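Local coordinates for protein probable branched-chain-amino-acid aminotransferase (Thermotoga maritima MSB8, PDB 3CSW) that probably catalyses the pyridoxal-phosphate-dependent transfer of amino groups from leucine, isoleucine and valine to 2-oxoglutarate, at residues D68-P73 with P142-T147. Sequence-based numbering, arbitrary orientation.
Sequences DFFNLP and PALKIT. With PLP (pyridoxal-5'-phosphate), chain E.
Two neighbouring phenylalanines, Phe69 and Phe70, meet Ala143, Leu144 and Ile146 in van der Waals packing; no hydrogen bond crosses between 68-73 and 142-147, and the summed buried surface is a modest 210 Å². The Phe70 ring takes the branch ends. Leu144 CD1 lies in the ring plane, at the edge, 3.4 Å from Phe70 CE1, and the two side chains cross at about a right angle. With its CG anti to the backbone N (chi1 173°), Leu144 sends both methyls to this ring, CD2 standing 4.0 Å from Phe70 CZ. That same CZ also receives Ile146 CD1 at 3.5 Å.

Phe69 packs nearer the backbone of Leu144, the two side chains sliding past each other in opposite directions: Phe69 CD2 is 3.9 Å from Leu144 CB. The neighbouring CE2 reaches the backbone, 3.9 Å from Leu144 N, with Ala143 C just beyond. Leu144 is thus touched by both rings, Phe69 meeting CB and, more distantly, CD1, while Phe70 meets both methyls. Were Phe69 replaced by an alanine, Leu144 CB and the Ala143-Leu144 peptide would probably lose their aromatic cover, opening a gap beside the 142-147 backbone.

Lys145 points away from the phenylalanines, between two residues that face them. Its NZ lies 3.0 Å from PLP C4A; by similarity this is the lysine that carries the cofactor, although it is not attached here.

The loop following helix 56-68 therefore packs against the face of 142-147 turned away from the Lys145 side chain and the cofactor. Ser66 of that helix hydrogen-bonds Lys145 N, and strand 42-49 adds Tyr43, backbone hydrogen-bonded to Lys145, and Val42, which touches Phe70. A second subunit closes in with its Leu154 on Leu144 and its Arg157 on Phe70, placing the contact at a subunit interface.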
loop_
_atom_site.group_PDB
_atom_site.type_symbol
_atom_site.label_atom_id
_atom_site.label_comp_id
_atom_site.label_asym_id
_atom_site.label_seq_id
_atom_site.Cartn_x
_atom_site.Cartn_y
_atom_site.Cartn_z
ATOM N N ASP A 68 18.794 19.058 6.336
ATOM C CA ASP A 68 18.697 18.339 7.618
ATOM C C ASP A 68 18.321 16.873 7.477
ATOM O O ASP A 68 18.741 16.061 8.300
ATOM C CB ASP A 68 17.732 19.041 8.573
ATOM C CG ASP A 68 18.302 20.347 9.123
ATOM O OD1 ASP A 68 19.545 20.523 9.109
ATOM O OD2 ASP A 68 17.500 21.202 9.561
ATOM N N PHE A 69 17.564 16.511 6.438
ATOM C CA PHE A 69 17.350 15.085 6.159
ATOM C C PHE A 69 18.714 14.347 5.947
ATOM O O PHE A 69 18.709 13.140 5.688
ATOM C CB PHE A 69 16.404 14.843 4.962
ATOM C CG PHE A 69 14.968 15.327 5.180
ATOM C CD1 PHE A 69 14.191 14.839 6.236
ATOM C CD2 PHE A 69 14.377 16.251 4.302
ATOM C CE1 PHE A 69 12.841 15.289 6.427
ATOM C CE2 PHE A 69 13.045 16.712 4.483
ATOM C CZ PHE A 69 12.276 16.229 5.541
ATOM N N PHE A 70 19.856 15.055 6.059
ATOM C CA PHE A 70 21.211 14.462 5.940
ATOM C C PHE A 70 22.203 14.880 7.030
ATOM O O PHE A 70 23.396 14.564 6.928
ATOM C CB PHE A 70 21.861 14.876 4.620
ATOM C CG PHE A 70 21.113 14.441 3.416
ATOM C CD1 PHE A 70 20.031 15.172 2.963
ATOM C CD2 PHE A 70 21.499 13.309 2.718
ATOM C CE1 PHE A 70 19.335 14.774 1.849
ATOM C CE2 PHE A 70 20.807 12.905 1.591
ATOM C CZ PHE A 70 19.723 13.637 1.158
ATOM N N ASN A 71 21.742 15.612 8.047
ATOM C CA ASN A 71 22.643 16.202 9.057
ATOM C C ASN A 71 23.863 16.907 8.431
ATOM O O ASN A 71 24.919 17.018 9.053
ATOM C CB ASN A 71 23.065 15.152 10.087
ATOM C CG ASN A 71 21.891 14.644 10.909
ATOM O OD1 ASN A 71 20.740 14.722 10.479
ATOM N ND2 ASN A 71 22.176 14.127 12.098
ATOM N N LEU A 72 23.692 17.357 7.184
ATOM C CA LEU A 72 24.661 18.167 6.452
ATOM C C LEU A 72 24.194 19.570 6.776
ATOM O O LEU A 72 23.103 19.963 6.351
ATOM C CB LEU A 72 24.571 17.891 4.925
ATOM C CG LEU A 72 25.159 18.814 3.819
ATOM C CD1 LEU A 72 26.699 18.781 3.740
ATOM C CD2 LEU A 72 24.561 18.472 2.427
ATOM N N PRO A 73 24.973 20.324 7.569
ATOM C CA PRO A 73 24.475 21.663 7.861
ATOM C C PRO A 73 24.705 22.591 6.674
ATOM O O PRO A 73 25.522 22.305 5.782
ATOM C CB PRO A 73 25.295 22.098 9.081
ATOM C CG PRO A 73 26.585 21.374 8.935
ATOM C CD PRO A 73 26.280 20.070 8.201
ATOM N N PRO A 142 8.516 13.388 1.287
ATOM C CA PRO A 142 8.056 14.180 0.160
ATOM C C PRO A 142 8.673 15.581 0.078
ATOM O O PRO A 142 8.843 16.101 -1.024
ATOM C CB PRO A 142 6.558 14.295 0.410
ATOM C CG PRO A 142 6.226 13.150 1.263
ATOM C CD PRO A 142 7.402 12.885 2.104
ATOM N N ALA A 143 9.002 16.178 1.227
ATOM C CA ALA A 143 9.596 17.515 1.271
ATOM C C ALA A 143 11.105 17.543 1.003
ATOM O O ALA A 143 11.690 18.619 1.001
ATOM C CB ALA A 143 9.284 18.207 2.628
ATOM N N LEU A 144 11.750 16.396 0.798
ATOM C CA LEU A 144 13.176 16.401 0.394
ATOM C C LEU A 144 13.320 16.814 -1.094
ATOM O O LEU A 144 13.030 16.022 -1.997
ATOM C CB LEU A 144 13.846 15.036 0.662
ATOM C CG LEU A 144 15.282 14.814 0.143
ATOM C CD1 LEU A 144 16.273 15.867 0.700
ATOM C CD2 LEU A 144 15.756 13.402 0.437
ATOM N N LYS A 145 13.767 18.045 -1.341
ATOM C CA LYS A 145 14.006 18.531 -2.702
ATOM C C LYS A 145 15.436 18.208 -3.059
ATOM O O LYS A 145 16.354 18.971 -2.705
ATOM C CB LYS A 145 13.830 20.034 -2.820
ATOM C CG LYS A 145 12.447 20.523 -3.013
ATOM C CD LYS A 145 12.428 22.057 -3.117
ATOM C CE LYS A 145 12.626 22.544 -4.522
ATOM N NZ LYS A 145 11.303 22.765 -5.188
ATOM N N ILE A 146 15.607 17.066 -3.731
ATOM C CA ILE A 146 16.898 16.530 -4.125
ATOM C C ILE A 146 16.847 16.243 -5.652
ATOM O O ILE A 146 15.804 15.854 -6.185
ATOM C CB ILE A 146 17.328 15.342 -3.223
ATOM C CG1 ILE A 146 18.821 15.036 -3.436
ATOM C CG2 ILE A 146 16.433 14.088 -3.447
ATOM C CD1 ILE A 146 19.470 14.272 -2.324
ATOM N N THR A 147 17.939 16.538 -6.353
ATOM C CA THR A 147 17.960 16.538 -7.826
ATOM C C THR A 147 17.728 15.158 -8.475
ATOM O O THR A 147 17.242 15.065 -9.611
ATOM C CB THR A 147 19.297 17.109 -8.374
ATOM O OG1 THR A 147 20.397 16.417 -7.752
ATOM C CG2 THR A 147 19.396 18.642 -8.136
HETATM N N1 PLP E . 6.012 20.351 -6.422
HETATM C C2 PLP E . 7.265 19.903 -6.827
HETATM C C2A PLP E . 7.460 18.426 -6.980
HETATM C C3 PLP E . 8.298 20.832 -7.081
HETATM O O3 PLP E . 9.518 20.419 -7.563
HETATM C C4 PLP E . 8.047 22.216 -6.919
HETATM C C4A PLP E . 9.108 23.230 -7.245
HETATM O O4A PLP E . 9.279 23.598 -8.422
HETATM C C5 PLP E . 6.771 22.643 -6.515
HETATM C C6 PLP E . 5.771 21.701 -6.262
HETATM C C5A PLP E . 6.380 24.104 -6.545
HETATM O O4P PLP E . 6.825 24.756 -5.364
HETATM P P PLP E . 7.125 26.359 -5.307
HETATM O O1P PLP E . 7.875 26.699 -4.003
HETATM O O2P PLP E . 5.825 27.109 -5.345
HETATM O O3P PLP E . 7.970 26.660 -6.538
#